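Local coordinates for protein cellulase (Bacillus sp. BG-CS10, PDB 5E09) that hydrolyses internal beta-1,4-glucosidic bonds of cellulose with a family 5 TIM barrel and carries a family 46 carbohydrate-binding module that probably helps hold the polysaccharide, at residues Pro435-Thr440 with Ile449-Asn454; Asp456-Met461 with Pro488-Gly493. All coordinates share one frame; numbering follows the deposited sequence.

Interaction 1 (Pro435-Thr440 with Ile449-Asn454); sequences PTLENT and IPAHFN
T436 and H452 form the hydrogen-bonded antiparallel pair at the heart of this contact, which joins strands 436-443 and 447-452, the two arms of a beta hairpin in the carbohydrate-binding module. H452 N gives a short, nearly straight bond to T436 O (2.6 Å), and T436 N returns one to H452 O (2.9 Å). Further along, E438 N bonds P450 O at 3.1 Å, more bent at 140°. L437 and A451 form the non-hydrogen-bonded pair between, and L437 CA makes a C-H...O contact with P450 O.

The polar side chains gather on the face of T436 and H452. H452 NE2 donates to E438 OE2 (2.6 Å), which it meets on the anti side and out of the carboxylate plane; carboxylate and ring planes stand 50° apart. The E438 chain, extended beyond CG (chi2 -179°), crosses P450 at about a right angle on its way to the imidazole, with OE1 3.7 Å from P450 CB. With an alanine here, H452 NE2 is likely to lose this acceptor, the ring its hold against turning, and P450 the cover on one side. A water accepts from N454 ND2, which also bonds the backbone of E434, and is weakly held by T436 OG1.

Apolar groups occupy the other face. L437 CD2 rests on A451 CB at 3.7 Å, its CB meets I449 CG2, and F514 of strand 509-516 and Y524 of strand 521-529 touch both L437 and I449. Within its own segment, the same A451 methyl also lies over one face of the F453 ring, offset toward the rim.

The hairpin is thus two-sided: apolar on the L437 and A451 face, while outward a His-carboxylate bond, probably strengthened by charge if the imidazole is protonated, ties its strands together beside solvent.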
loop_
_atom_site.group_PDB
_atom_site.type_symbol
_atom_site.label_atom_id
_atom_site.label_comp_id
_atom_site.label_asym_id
_atom_site.label_seq_id
_atom_site.Cartn_x
_atom_site.Cartn_y
_atom_site.Cartn_z
ATOM N N PRO A 435 -20.343 16.236 16.080
ATOM C CA PRO A 435 -20.805 16.193 14.685
ATOM C C PRO A 435 -22.320 15.977 14.577
ATOM O O PRO A 435 -22.925 15.336 15.434
ATOM C CB PRO A 435 -20.025 15.010 14.083
ATOM C CG PRO A 435 -19.617 14.175 15.238
ATOM C CD PRO A 435 -19.433 15.121 16.402
ATOM N N THR A 436 -22.914 16.509 13.515
ATOM C CA THR A 436 -24.364 16.543 13.352
ATOM C C THR A 436 -24.784 16.118 11.945
ATOM O O THR A 436 -24.172 16.524 10.955
ATOM C CB THR A 436 -24.914 17.966 13.650
ATOM O OG1 THR A 436 -24.608 18.317 15.002
ATOM C CG2 THR A 436 -26.420 18.046 13.446
ATOM N N LEU A 437 -25.830 15.299 11.862
ATOM C CA LEU A 437 -26.381 14.891 10.577
ATOM C C LEU A 437 -27.799 15.420 10.399
ATOM O O LEU A 437 -28.458 15.785 11.370
ATOM C CB LEU A 437 -26.369 13.372 10.454
ATOM C CG LEU A 437 -25.006 12.732 10.687
ATOM C CD1 LEU A 437 -25.143 11.224 10.755
ATOM C CD2 LEU A 437 -24.036 13.151 9.595
ATOM N N GLU A 438 -28.267 15.448 9.155
ATOM C CA GLU A 438 -29.594 15.963 8.844
ATOM C C GLU A 438 -30.483 14.946 8.131
ATOM O O GLU A 438 -29.996 13.993 7.520
ATOM C CB GLU A 438 -29.476 17.219 7.983
ATOM C CG GLU A 438 -28.753 18.363 8.669
ATOM C CD GLU A 438 -28.670 19.600 7.801
ATOM O OE1 GLU A 438 -29.241 19.584 6.690
ATOM O OE2 GLU A 438 -28.033 20.586 8.226
ATOM N N ASN A 439 -31.792 15.160 8.211
ATOM C CA ASN A 439 -32.744 14.382 7.425
ATOM C C ASN A 439 -32.497 14.568 5.936
ATOM O O ASN A 439 -32.038 15.629 5.499
ATOM C CB ASN A 439 -34.182 14.783 7.754
ATOM C CG ASN A 439 -34.514 14.599 9.213
ATOM O OD1 ASN A 439 -33.923 13.764 9.891
ATOM N ND2 ASN A 439 -35.465 15.380 9.709
ATOM N N THR A 440 -32.798 13.541 5.155
ATOM C CA THR A 440 -32.652 13.669 3.713
ATOM C C THR A 440 -33.532 12.652 3.010
ATOM O O THR A 440 -34.034 11.720 3.627
ATOM C CB THR A 440 -31.180 13.492 3.266
ATOM O OG1 THR A 440 -31.060 13.767 1.863
ATOM C CG2 THR A 440 -30.706 12.080 3.537
ATOM N N ILE A 449 -26.044 11.944 3.020
ATOM C CA ILE A 449 -26.489 12.581 4.250
ATOM C C ILE A 449 -25.777 13.904 4.467
ATOM O O ILE A 449 -24.557 13.929 4.596
ATOM C CB ILE A 449 -26.220 11.681 5.459
ATOM C CG1 ILE A 449 -26.821 10.293 5.226
ATOM C CG2 ILE A 449 -26.742 12.332 6.737
ATOM C CD1 ILE A 449 -26.247 9.217 6.120
ATOM N N PRO A 450 -26.529 15.013 4.500
ATOM C CA PRO A 450 -25.910 16.296 4.848
ATOM C C PRO A 450 -25.256 16.207 6.221
ATOM O O PRO A 450 -25.867 15.716 7.170
ATOM C CB PRO A 450 -27.088 17.274 4.845
ATOM C CG PRO A 450 -28.098 16.645 3.937
ATOM C CD PRO A 450 -27.955 15.159 4.151
ATOM N N ALA A 451 -24.013 16.654 6.316
ATOM C CA ALA A 451 -23.230 16.435 7.522
ATOM C C ALA A 451 -22.559 17.703 8.017
ATOM O O ALA A 451 -21.962 18.449 7.243
ATOM C CB ALA A 451 -22.185 15.361 7.274
ATOM N N HIS A 452 -22.670 17.943 9.316
ATOM C CA HIS A 452 -21.891 18.977 9.972
ATOM C C HIS A 452 -20.782 18.285 10.742
ATOM O O HIS A 452 -20.988 17.826 11.868
ATOM C CB HIS A 452 -22.763 19.827 10.896
ATOM C CG HIS A 452 -23.872 20.543 10.192
ATOM N ND1 HIS A 452 -23.657 21.653 9.400
ATOM C CD2 HIS A 452 -25.206 20.314 10.162
ATOM C CE1 HIS A 452 -24.811 22.072 8.911
ATOM N NE2 HIS A 452 -25.767 21.276 9.358
ATOM N N PHE A 453 -19.613 18.185 10.119
ATOM C CA PHE A 453 -18.505 17.426 10.683
ATOM C C PHE A 453 -17.914 18.116 11.910
ATOM O O PHE A 453 -17.383 17.452 12.811
ATOM C CB PHE A 453 -17.419 17.199 9.624
ATOM C CG PHE A 453 -17.840 16.265 8.515
ATOM C CD1 PHE A 453 -17.954 14.902 8.745
ATOM C CD2 PHE A 453 -18.121 16.749 7.249
ATOM C CE1 PHE A 453 -18.341 14.041 7.736
ATOM C CE2 PHE A 453 -18.509 15.894 6.230
ATOM C CZ PHE A 453 -18.621 14.539 6.475
ATOM N N ASN A 454 -18.009 19.443 11.935
ATOM C CA ASN A 454 -17.579 20.229 13.087
ATOM C C ASN A 454 -16.157 19.914 13.555
ATOM O O ASN A 454 -15.918 19.722 14.746
ATOM C CB ASN A 454 -18.562 20.021 14.244
ATOM C CG ASN A 454 -19.933 20.579 13.938
ATOM O OD1 ASN A 454 -20.065 21.495 13.127
ATOM N ND2 ASN A 454 -20.964 20.038 14.587
HETATM O O HOH W 1 -23.759 21.350 14.173
#

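Interaction 2 (Asp456-Met461 with Pro488-Gly493); sequences DSVATM and PVYDKG
The hydroxyl of Y490 accepts the backbone N-H of V458, and V458 packs on P488, in a bridge between the start of strand 458-465 and the end of strand 486-489 that is not a strand pairing. V458 N donates to Y490 OH at 2.9 Å in a somewhat bent bond (N-H...O 147°), the nitrogen lying near the ring plane, at the edge. Y490 CG stands anti to its own carbonyl carbon (chi1 -64°), which sends the ring across to the other segment, where the hydroxyl also comes to 3.3 Å from S457 CA and 3.4 Å from S457 CB. Y490 CE1 lies 3.8 Å from D456 O, which sits oblique to the ring.

Beside this bond, V458 points toward P488, and the CG corner of the proline ring comes 3.6 Å from V458 CB, within reach of both valine methyls. I495 and F516 also touch V458, so its buried side chain is shared with strands 494-497 and 509-516.

Both strands belong to the antiparallel sheet of the carbohydrate-binding module, where 486-489 is an outermost strand and 458-465 lies next to the other edge strand, 479-480; the contact therefore spans the fold instead of joining neighbours in the sheet. A classic beta bulge, A459 and T460 both facing H515, follows V458 directly.

Ahead of the bridge, S457 N bonds D456 OD1 (2.8 Å), which it approaches 27° out of the carboxylate plane, while D456 OD2 is held by S518 OG.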
loop_
_atom_site.group_PDB
_atom_site.type_symbol
_atom_site.label_atom_id
_atom_site.label_comp_id
_atom_site.label_asym_id
_atom_site.label_seq_id
_atom_site.Cartn_x
_atom_site.Cartn_y
_atom_site.Cartn_z
ATOM N N ASP A 456 -14.474 17.268 13.142
ATOM C CA ASP A 456 -14.253 15.858 13.446
ATOM C C ASP A 456 -14.090 15.053 12.151
ATOM O O ASP A 456 -14.345 15.568 11.066
ATOM C CB ASP A 456 -15.409 15.315 14.285
ATOM C CG ASP A 456 -14.972 14.240 15.252
ATOM O OD1 ASP A 456 -13.899 13.636 15.031
ATOM O OD2 ASP A 456 -15.712 13.995 16.229
ATOM N N SER A 457 -13.656 13.800 12.257
ATOM C CA SER A 457 -13.469 12.975 11.066
ATOM C C SER A 457 -13.995 11.555 11.268
ATOM O O SER A 457 -13.824 10.961 12.337
ATOM C CB SER A 457 -11.989 12.943 10.651
ATOM O OG SER A 457 -11.152 12.461 11.687
ATOM N N VAL A 458 -14.647 11.025 10.233
ATOM C CA VAL A 458 -15.251 9.701 10.294
ATOM C C VAL A 458 -14.199 8.601 10.227
ATOM O O VAL A 458 -13.416 8.524 9.278
ATOM C CB VAL A 458 -16.265 9.486 9.154
ATOM C CG1 VAL A 458 -16.893 8.112 9.259
ATOM C CG2 VAL A 458 -17.336 10.563 9.190
ATOM N N ALA A 459 -14.188 7.755 11.249
ATOM C CA ALA A 459 -13.303 6.600 11.285
ATOM C C ALA A 459 -13.967 5.433 10.570
ATOM O O ALA A 459 -13.363 4.799 9.703
ATOM C CB ALA A 459 -12.961 6.222 12.722
ATOM N N THR A 460 -15.220 5.159 10.927
ATOM C CA THR A 460 -15.919 4.034 10.314
ATOM C C THR A 460 -17.431 4.106 10.517
ATOM O O THR A 460 -17.934 5.067 11.080
ATOM C CB THR A 460 -15.395 2.687 10.855
ATOM O OG1 THR A 460 -16.051 1.611 10.176
ATOM C CG2 THR A 460 -15.630 2.572 12.358
HETATM N N MSE A 461 -18.147 3.093 10.036
HETATM C CA MSE A 461 -19.613 3.101 10.057
HETATM C C MSE A 461 -20.174 1.699 10.284
HETATM O O MSE A 461 -19.800 0.752 9.589
HETATM C CB MSE A 461 -20.177 3.674 8.743
HETATM C CG MSE A 461 -21.707 3.667 8.676
HETATM SE SE MSE A 461 -22.516 4.032 6.920
HETATM C CE MSE A 461 -22.261 2.306 6.065
ATOM N N PRO A 488 -17.078 9.834 3.495
ATOM C CA PRO A 488 -17.095 11.217 3.976
ATOM C C PRO A 488 -16.552 12.167 2.911
ATOM O O PRO A 488 -15.412 12.008 2.472
ATOM C CB PRO A 488 -16.170 11.188 5.195
ATOM C CG PRO A 488 -16.040 9.748 5.561
ATOM C CD PRO A 488 -16.200 8.973 4.300
ATOM N N VAL A 489 -17.374 13.122 2.493
ATOM C CA VAL A 489 -16.956 14.186 1.591
ATOM C C VAL A 489 -16.962 15.500 2.370
ATOM O O VAL A 489 -18.018 16.141 2.537
ATOM C CB VAL A 489 -17.879 14.295 0.351
ATOM C CG1 VAL A 489 -17.203 15.105 -0.744
ATOM C CG2 VAL A 489 -18.263 12.911 -0.160
ATOM N N TYR A 490 -15.785 15.881 2.862
ATOM C CA TYR A 490 -15.653 17.010 3.780
ATOM C C TYR A 490 -15.847 18.346 3.076
ATOM O O TYR A 490 -16.495 19.246 3.609
ATOM C CB TYR A 490 -14.289 16.970 4.484
ATOM C CG TYR A 490 -14.128 15.758 5.370
ATOM C CD1 TYR A 490 -14.764 15.691 6.599
ATOM C CD2 TYR A 490 -13.358 14.674 4.968
ATOM C CE1 TYR A 490 -14.638 14.582 7.411
ATOM C CE2 TYR A 490 -13.225 13.557 5.769
ATOM C CZ TYR A 490 -13.867 13.517 6.992
ATOM O OH TYR A 490 -13.743 12.411 7.802
ATOM N N ASP A 491 -15.304 18.465 1.870
ATOM C CA ASP A 491 -15.412 19.699 1.099
ATOM C C ASP A 491 -16.838 19.953 0.592
ATOM O O ASP A 491 -17.143 21.041 0.106
ATOM C CB ASP A 491 -14.430 19.671 -0.079
ATOM C CG ASP A 491 -14.399 18.323 -0.777
ATOM O OD1 ASP A 491 -13.971 17.331 -0.139
ATOM O OD2 ASP A 491 -14.811 18.253 -1.957
ATOM N N LYS A 492 -17.712 18.959 0.706
ATOM C CA LYS A 492 -19.101 19.145 0.307
ATOM C C LYS A 492 -20.044 18.963 1.498
ATOM O O LYS A 492 -21.267 18.996 1.343
ATOM C CB LYS A 492 -19.469 18.185 -0.829
ATOM C CG LYS A 492 -18.743 18.489 -2.137
ATOM C CD LYS A 492 -19.527 18.026 -3.356
ATOM C CE LYS A 492 -19.651 16.514 -3.401
ATOM N NZ LYS A 492 -20.424 16.066 -4.593
ATOM N N GLY A 493 -19.461 18.785 2.682
ATOM C CA GLY A 493 -20.223 18.622 3.907
ATOM C C GLY A 493 -21.277 17.534 3.837
ATOM O O GLY A 493 -22.446 17.779 4.148
#

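Overall arrangement
Both contacts lie in the carbohydrate-binding module, their centres 10 Å apart, and follow each other along the chain. Interaction 1 joins two adjacent strands over a broad surface through paired backbone bonds; interaction 2 is far smaller and reaches between non-adjacent strands of the same sheet through one backbone-to-hydroxyl bond and a valine-proline contact. Interaction 1 has a buried face of L437, I449 and A451 and, toward solvent, the E438-H452 pair, whereas interaction 2 sets a buried V458 beside an exposed Y490. They touch directly: the F453 and Y490 rings meet at about 55°, and A451 N probably bonds G493 O, joining strand 447-452 to the residue just before strand 494-497, its sheet neighbour.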